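Local coordinates for protein phenolpthiocerol synthesis type-I polyketide synthase ppsA (Mycobacterium bovis, PDB 7AKC) that probably loads extender units through its acyltransferase domain, the part modelled here, for a multienzyme complex that builds the lipid core of phthiocerols and phenolphthiocerols, at residues T23-S28 / I289-H294; A151-D156 / T181-P186. All blocks are in the same frame, centred on the assembly; numbering follows the deposited sequence.

How the contacts relate
Starting at the N terminus, residues 23-28 form the first strand of the acyltransferase domain and wait for residues 289-294, which reach them 261 residues later; contact 1 thus closes a loop that spans nearly the whole modelled chain. Nested inside that loop is contact 2, where residues 151-156 and 181-186 close a short one of 25 residues. The outer contact joins two neighbouring strands in the parallel sheet of the α/β-hydrolase-like core, whereas the inner one pairs the two central strands of the small ferredoxin-like subdomain. Their centres lie about 22 Å apart and their nearest atoms about 12 Å apart, so the two contacts do not touch, and each belongs to its own sheet.

Contact 1. Residues T23-S28 / I289-H294; sequences TVFVYS and IEISAH
Phe25 and Ile291 meet at the tightly packed part of the contact, Ile291 lying just past the end of strand 287-290, which runs parallel to strand 23-27. CD1 of Ile291 lies over one face of the Phe25 ring, 3.8 Å from its centroid and 22° off the normal, a CH-pi contact. Ile291 makes it by bending at chi2 (-58°), which folds CD1 back over the ring while CB rests 3.6 Å from Tyr27 CE1. Along the same face of the sheet, Ile289 runs beside Phe25, and its CD1 lies 3.8 Å from Phe25 CE1. Helix 79-100 covers this cluster through Trp98, Leu94 and Thr95, the last of which hydrogen-bonds Tyr27 OH.

The backbone ladder beneath is regular: Ile289 N binds Val24 O at 2.8 Å, Val26 N binds Ile289 O, and Ile291 N binds Val26 O at 2.9 Å. Val26 and Glu290 face the other side of the sheet.

Past these rungs the pairing becomes looser. Ser28 and Ile291 are joined through a water that accepts from Ser28 N at 2.9 Å and donates to Ile291 O, and Ser28 OG stays 4.3 Å from Glu290 OE2.

Extended with CG anti to its backbone N (chi1 179°), Glu290 carries its carboxylate to this looser end. There Ser292 OG donates to OE2 at 2.8 Å from above the carboxylate plane, and the backbone N atoms of Leu296 and Leu297 bind OE2 and OE1. Three donors around a buried acid, close to the start of helix 298-308, are consistent with a carboxylate held in its charged form.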
ATOM      1  N   THR A  23       5.206  -7.918 -16.791  1.00 51.95           N
ATOM      2  CA  THR A  23       5.241  -8.389 -15.402  1.00 50.85           C
ATOM      3  C   THR A  23       5.343  -7.260 -14.392  1.00 47.14           C
ATOM      4  O   THR A  23       6.265  -6.451 -14.435  1.00 46.81           O
ATOM      5  CB  THR A  23       6.403  -9.358 -15.207  1.00 53.84           C
ATOM      6  OG1 THR A  23       6.222 -10.429 -16.115  1.00 56.81           O
ATOM      7  CG2 THR A  23       6.472  -9.907 -13.778  1.00 53.97           C
ATOM      8  N   VAL A  24       4.411  -7.225 -13.461  1.00 44.40           N
ATOM      9  CA  VAL A  24       4.376  -6.195 -12.421  1.00 42.19           C
ATOM     10  C   VAL A  24       4.682  -6.815 -11.097  1.00 42.24           C
ATOM     11  O   VAL A  24       4.086  -7.834 -10.764  1.00 42.30           O
ATOM     12  CB  VAL A  24       3.004  -5.514 -12.328  1.00 40.76           C
ATOM     13  CG1 VAL A  24       3.054  -4.327 -11.370  1.00 39.72           C
ATOM     14  CG2 VAL A  24       2.505  -5.079 -13.707  1.00 40.96           C
ATOM     15  N   PHE A  25       5.536  -6.172 -10.301  1.00 41.96           N
ATOM     16  CA  PHE A  25       5.800  -6.654  -8.943  1.00 42.37           C
ATOM     17  C   PHE A  25       5.039  -5.736  -8.028  1.00 40.17           C
ATOM     18  O   PHE A  25       5.158  -4.521  -8.141  1.00 39.55           O
ATOM     19  CB  PHE A  25       7.301  -6.644  -8.616  1.00 44.43           C
ATOM     20  CG  PHE A  25       8.087  -7.836  -9.151  1.00 48.02           C
ATOM     21  CD1 PHE A  25       7.593  -8.615 -10.188  1.00 50.42           C
ATOM     22  CD2 PHE A  25       9.311  -8.194  -8.594  1.00 50.64           C
ATOM     23  CE1 PHE A  25       8.330  -9.694 -10.688  1.00 52.51           C
ATOM     24  CE2 PHE A  25      10.027  -9.297  -9.073  1.00 53.05           C
ATOM     25  CZ  PHE A  25       9.539 -10.042 -10.118  1.00 53.51           C
ATOM     26  N   VAL A  26       4.235  -6.310  -7.132  1.00 39.07           N
ATOM     27  CA  VAL A  26       3.401  -5.560  -6.214  1.00 37.36           C
ATOM     28  C   VAL A  26       3.923  -5.719  -4.784  1.00 37.58           C
ATOM     29  O   VAL A  26       4.098  -6.840  -4.324  1.00 37.71           O
ATOM     30  CB  VAL A  26       1.915  -5.954  -6.331  1.00 37.14           C
ATOM     31  CG1 VAL A  26       1.074  -5.126  -5.363  1.00 37.00           C
ATOM     32  CG2 VAL A  26       1.400  -5.788  -7.779  1.00 36.76           C
ATOM     33  N   TYR A  27       4.181  -4.593  -4.102  1.00 36.91           N
ATOM     34  CA  TYR A  27       4.719  -4.590  -2.751  1.00 37.38           C
ATOM     35  C   TYR A  27       3.656  -4.144  -1.784  1.00 39.29           C
ATOM     36  O   TYR A  27       3.228  -2.996  -1.853  1.00 39.62           O
ATOM     37  CB  TYR A  27       5.950  -3.677  -2.682  1.00 37.00           C
ATOM     38  CG  TYR A  27       7.054  -4.226  -3.553  1.00 38.60           C
ATOM     39  CD1 TYR A  27       7.951  -5.163  -3.061  1.00 41.06           C
ATOM     40  CD2 TYR A  27       7.123  -3.903  -4.904  1.00 39.33           C
ATOM     41  CE1 TYR A  27       8.939  -5.713  -3.873  1.00 42.83           C
ATOM     42  CE2 TYR A  27       8.061  -4.504  -5.747  1.00 41.37           C
ATOM     43  CZ  TYR A  27       8.983  -5.391  -5.222  1.00 43.39           C
ATOM     44  OH  TYR A  27       9.937  -5.948  -6.029  1.00 48.51           O
ATOM     45  N   SER A  28       3.215  -5.040  -0.895  1.00 39.62           N
ATOM     46  CA  SER A  28       2.153  -4.681   0.045  1.00 41.27           C
ATOM     47  C   SER A  28       2.715  -3.834   1.201  1.00 43.18           C
ATOM     48  O   SER A  28       3.921  -3.895   1.473  1.00 43.45           O
ATOM     49  CB  SER A  28       1.477  -5.943   0.572  1.00 43.62           C
ATOM     50  OG  SER A  28       2.324  -6.667   1.445  1.00 46.99           O
ATOM     51  N   ILE A 289       2.644 -10.015  -9.710  1.00 44.24           N
ATOM     52  CA  ILE A 289       3.253 -10.853  -8.708  1.00 46.11           C
ATOM     53  C   ILE A 289       3.384 -10.070  -7.436  1.00 47.33           C
ATOM     54  O   ILE A 289       4.102  -9.084  -7.404  1.00 48.15           O
ATOM     55  CB  ILE A 289       4.623 -11.401  -9.176  1.00 48.40           C
ATOM     56  CG1 ILE A 289       4.520 -12.048 -10.574  1.00 49.94           C
ATOM     57  CG2 ILE A 289       5.192 -12.370  -8.133  1.00 49.78           C
ATOM     58  CD1 ILE A 289       5.871 -12.582 -11.158  1.00 52.39           C
ATOM     59  N   GLU A 290       2.707 -10.505  -6.393  1.00 47.16           N
ATOM     60  CA  GLU A 290       2.816  -9.873  -5.080  1.00 47.43           C
ATOM     61  C   GLU A 290       4.106 -10.409  -4.463  1.00 49.68           C
ATOM     62  O   GLU A 290       4.283 -11.623  -4.403  1.00 50.22           O
ATOM     63  CB  GLU A 290       1.620 -10.269  -4.216  1.00 47.67           C
ATOM     64  CG  GLU A 290       1.702  -9.663  -2.823  1.00 49.40           C
ATOM     65  CD  GLU A 290       0.519  -9.966  -1.928  1.00 51.31           C
ATOM     66  OE1 GLU A 290      -0.607 -10.099  -2.453  1.00 50.28           O
ATOM     67  OE2 GLU A 290       0.720 -10.093  -0.696  1.00 54.72           O
ATOM     68  N   ILE A 291       5.026  -9.527  -4.060  1.00 51.40           N
ATOM     69  CA  ILE A 291       6.303  -9.942  -3.478  1.00 54.85           C
ATOM     70  C   ILE A 291       6.158  -9.945  -1.977  1.00 57.51           C
ATOM     71  O   ILE A 291       6.441  -8.937  -1.321  1.00 58.25           O
ATOM     72  CB  ILE A 291       7.475  -9.047  -3.962  1.00 55.65           C
ATOM     73  CG1 ILE A 291       7.425  -8.830  -5.502  1.00 56.40           C
ATOM     74  CG2 ILE A 291       8.812  -9.631  -3.537  1.00 56.34           C
ATOM     75  CD1 ILE A 291       7.463 -10.122  -6.317  1.00 57.84           C
ATOM     76  N   SER A 292       5.644 -11.047  -1.427  1.00 58.90           N
ATOM     77  CA  SER A 292       5.378 -11.126   0.005  1.00 60.94           C
ATOM     78  C   SER A 292       5.521 -12.554   0.546  1.00 63.57           C
ATOM     79  O   SER A 292       5.570 -13.504  -0.228  1.00 63.72           O
ATOM     80  CB  SER A 292       3.959 -10.645   0.281  1.00 61.23           C
ATOM     81  OG  SER A 292       3.038 -11.549  -0.305  1.00 61.53           O
ATOM     82  N   ALA A 293       5.488 -12.699   1.871  1.00 66.26           N
ATOM     83  CA  ALA A 293       5.557 -14.003   2.532  1.00 68.16           C
ATOM     84  C   ALA A 293       4.200 -14.751   2.499  1.00 69.17           C
ATOM     85  O   ALA A 293       4.173 -15.930   2.826  1.00 69.72           O
ATOM     86  CB  ALA A 293       6.029 -13.831   3.971  1.00 69.49           C
ATOM     87  N   HIS A 294       3.086 -14.078   2.090  1.00 68.88           N
ATOM     88  CA  HIS A 294       1.723 -14.631   2.020  1.00 68.81           C
ATOM     89  C   HIS A 294       0.828 -13.705   1.175  1.00 66.81           C
ATOM     90  O   HIS A 294       0.764 -12.501   1.432  1.00 66.20           O
ATOM     91  CB  HIS A 294       1.126 -14.817   3.433  1.00 71.58           C
ATOM     92  CG  HIS A 294      -0.207 -15.502   3.428  1.00 76.85           C
ATOM     93  ND1 HIS A 294      -0.308 -16.883   3.402  1.00 79.31           N
ATOM     94  CD2 HIS A 294      -1.454 -14.974   3.407  1.00 79.24           C
ATOM     95  CE1 HIS A 294      -1.605 -17.148   3.380  1.00 80.06           C
ATOM     96  NE2 HIS A 294      -2.333 -16.032   3.383  1.00 80.85           N
TER
HETATM   97  O   HOH W   1       4.893  -7.319  -0.213  1.00 50.25           O

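Contact 2. Residues A151-D156 / T181-P186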
ATOM      1  N   ALA A 151     -10.667  -1.002   8.665  1.00 23.51           N
ATOM      2  CA  ALA A 151     -11.724  -1.999   8.433  1.00 24.26           C
ATOM      3  C   ALA A 151     -11.888  -2.158   6.940  1.00 24.04           C
ATOM      4  O   ALA A 151     -11.933  -1.161   6.224  1.00 23.15           O
ATOM      5  CB  ALA A 151     -13.044  -1.588   9.066  1.00 24.69           C
ATOM      6  N   LEU A 152     -12.014  -3.406   6.496  1.00 23.42           N
ATOM      7  CA  LEU A 152     -12.270  -3.756   5.111  1.00 24.68           C
ATOM      8  C   LEU A 152     -13.774  -3.819   4.980  1.00 24.20           C
ATOM      9  O   LEU A 152     -14.428  -4.643   5.651  1.00 23.81           O
ATOM     10  CB  LEU A 152     -11.668  -5.130   4.803  1.00 26.45           C
ATOM     11  CG  LEU A 152     -11.966  -5.657   3.384  1.00 29.78           C
ATOM     12  CD1 LEU A 152     -11.445  -4.685   2.286  1.00 31.76           C
ATOM     13  CD2 LEU A 152     -11.412  -7.094   3.203  1.00 31.99           C
ATOM     14  N   LEU A 153     -14.349  -2.954   4.147  1.00 23.69           N
ATOM     15  CA  LEU A 153     -15.793  -2.908   3.962  1.00 22.35           C
ATOM     16  C   LEU A 153     -16.170  -3.424   2.578  1.00 23.95           C
ATOM     17  O   LEU A 153     -15.507  -3.073   1.575  1.00 24.48           O
ATOM     18  CB  LEU A 153     -16.271  -1.443   4.069  1.00 23.48           C
ATOM     19  CG  LEU A 153     -15.770  -0.650   5.284  1.00 24.73           C
ATOM     20  CD1 LEU A 153     -16.354   0.733   5.288  1.00 25.99           C
ATOM     21  CD2 LEU A 153     -16.067  -1.378   6.599  1.00 25.49           C
ATOM     22  N   GLU A 154     -17.254  -4.206   2.487  1.00 24.79           N
ATOM     23  CA  GLU A 154     -17.734  -4.672   1.197  1.00 27.01           C
ATOM     24  C   GLU A 154     -18.736  -3.611   0.686  1.00 26.88           C
ATOM     25  O   GLU A 154     -19.957  -3.844   0.548  1.00 27.74           O
ATOM     26  CB  GLU A 154     -18.319  -6.106   1.276  1.00 32.65           C
ATOM     27  CG  GLU A 154     -17.376  -7.134   1.900  1.00 40.87           C
ATOM     28  CD  GLU A 154     -16.000  -7.343   1.289  1.00 51.04           C
ATOM     29  OE1 GLU A 154     -15.875  -7.218   0.047  1.00 54.26           O
ATOM     30  OE2 GLU A 154     -15.050  -7.649   2.052  1.00 51.76           O
ATOM     31  N   LEU A 155     -18.196  -2.424   0.444  1.00 25.98           N
ATOM     32  CA  LEU A 155     -18.899  -1.257  -0.094  1.00 24.75           C
ATOM     33  C   LEU A 155     -18.006  -0.610  -1.127  1.00 24.13           C
ATOM     34  O   LEU A 155     -16.765  -0.597  -0.972  1.00 23.88           O
ATOM     35  CB  LEU A 155     -19.114  -0.194   1.024  1.00 25.37           C
ATOM     36  CG  LEU A 155     -19.903  -0.615   2.252  1.00 27.09           C
ATOM     37  CD1 LEU A 155     -19.908   0.512   3.270  1.00 28.30           C
ATOM     38  CD2 LEU A 155     -21.344  -1.093   1.907  1.00 28.49           C
ATOM     39  N   ASP A 156     -18.654   0.014  -2.143  1.00 21.73           N
ATOM     40  CA  ASP A 156     -17.888   0.758  -3.105  1.00 21.58           C
ATOM     41  C   ASP A 156     -17.383   2.094  -2.474  1.00 21.83           C
ATOM     42  O   ASP A 156     -17.760   2.415  -1.338  1.00 22.08           O
ATOM     43  CB  ASP A 156     -18.670   0.918  -4.395  1.00 23.94           C
ATOM     44  CG  ASP A 156     -19.950   1.743  -4.346  1.00 27.36           C
ATOM     45  OD1 ASP A 156     -20.080   2.588  -3.443  1.00 24.56           O
ATOM     46  OD2 ASP A 156     -20.777   1.593  -5.265  1.00 30.43           O
ATOM     47  N   THR A 181     -13.492  -1.491   0.091  1.00 25.33           N
ATOM     48  CA  THR A 181     -12.828  -0.252   0.460  1.00 24.11           C
ATOM     49  C   THR A 181     -12.390  -0.330   1.910  1.00 23.19           C
ATOM     50  O   THR A 181     -13.140  -0.845   2.737  1.00 22.92           O
ATOM     51  CB  THR A 181     -13.872   0.902   0.280  1.00 25.13           C
ATOM     52  OG1 THR A 181     -14.393   0.854  -1.058  1.00 24.51           O
ATOM     53  CG2 THR A 181     -13.244   2.285   0.490  1.00 25.99           C
ATOM     54  N   VAL A 182     -11.180   0.133   2.223  1.00 21.28           N
ATOM     55  CA  VAL A 182     -10.687   0.120   3.597  1.00 21.07           C
ATOM     56  C   VAL A 182     -10.819   1.509   4.196  1.00 21.57           C
ATOM     57  O   VAL A 182     -10.437   2.493   3.538  1.00 22.08           O
ATOM     58  CB  VAL A 182      -9.210  -0.335   3.618  1.00 22.46           C
ATOM     59  CG1 VAL A 182      -8.641  -0.281   5.038  1.00 24.14           C
ATOM     60  CG2 VAL A 182      -9.079  -1.729   3.016  1.00 22.73           C
ATOM     61  N   ILE A 183     -11.368   1.611   5.405  1.00 21.63           N
ATOM     62  CA  ILE A 183     -11.445   2.872   6.150  1.00 21.06           C
ATOM     63  C   ILE A 183     -10.379   2.843   7.294  1.00 20.58           C
ATOM     64  O   ILE A 183      -9.974   1.774   7.721  1.00 21.31           O
ATOM     65  CB  ILE A 183     -12.815   3.137   6.723  1.00 21.04           C
ATOM     66  CG1 ILE A 183     -13.271   1.981   7.655  1.00 24.02           C
ATOM     67  CG2 ILE A 183     -13.811   3.311   5.538  1.00 21.28           C
ATOM     68  CD1 ILE A 183     -14.565   2.315   8.398  1.00 24.86           C
ATOM     69  N   ALA A 184      -9.980   4.009   7.781  1.00 19.90           N
ATOM     70  CA  ALA A 184      -8.952   4.101   8.795  1.00 20.84           C
ATOM     71  C   ALA A 184      -9.268   5.257   9.733  1.00 21.68           C
ATOM     72  O   ALA A 184      -9.720   6.309   9.294  1.00 22.64           O
ATOM     73  CB  ALA A 184      -7.579   4.306   8.138  1.00 22.40           C
ATOM     74  N   GLY A 185      -8.958   5.057  11.004  1.00 21.53           N
ATOM     75  CA  GLY A 185      -9.214   6.060  12.021  1.00 21.79           C
ATOM     76  C   GLY A 185      -9.102   5.466  13.416  1.00 22.35           C
ATOM     77  O   GLY A 185      -8.633   4.337  13.595  1.00 22.55           O
ATOM     78  N   PRO A 186      -9.539   6.218  14.443  1.00 23.66           N
ATOM     79  CA  PRO A 186      -9.455   5.699  15.817  1.00 22.81           C
ATOM     80  C   PRO A 186     -10.109   4.310  15.968  1.00 23.92           C
ATOM     81  O   PRO A 186     -11.227   4.117  15.435  1.00 24.17           O
ATOM     82  CB  PRO A 186     -10.158   6.784  16.656  1.00 25.32           C
ATOM     83  CG  PRO A 186      -9.980   8.046  15.835  1.00 25.20           C
ATOM     84  CD  PRO A 186     -10.138   7.567  14.391  1.00 24.18           C
TER
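Four backbone hydrogen bonds knit Ala151 and Leu153 to Ile183 and Thr181 in antiparallel register. Ala151 and Ile183 bond in both directions, with Ile183 N to Ala151 O at 2.9 Å; Leu153 and Thr181 do the same, with Leu153 N to Thr181 O at 2.8 Å. Between them Leu152 and Val182 make the non-hydrogen-bonded pair.

One side-chain bond extends the ladder. With OG1 anti to its own carbonyl carbon (chi1 -54°), Thr181 donates to Leu155 O at 2.8 Å, gripping the chain after it has left the strand and just before Asp156, the N-cap of helix 157-164.

Apolar contacts occupy both faces. On the face shared by Ala151, Leu153, Thr181 and Ile183, the two branches of Ile183 divide the work: CG1 touches Ala151 CB at 3.8 Å, while CG2 meets Leu153 CD1 at 3.6 Å, the leucine crossing at about a right angle. On the other face Leu152 CD1 reaches Val182 CG2 at 3.9 Å.

Strands 171-177 and 204-207 flank this central pair, completing the four-stranded antiparallel sheet of a ferredoxin-like βαββαβ subdomain. Helix 157-164 packs on Leu153, Thr181 and Ile183, and helix 187-199 on Ala151 and Ile183.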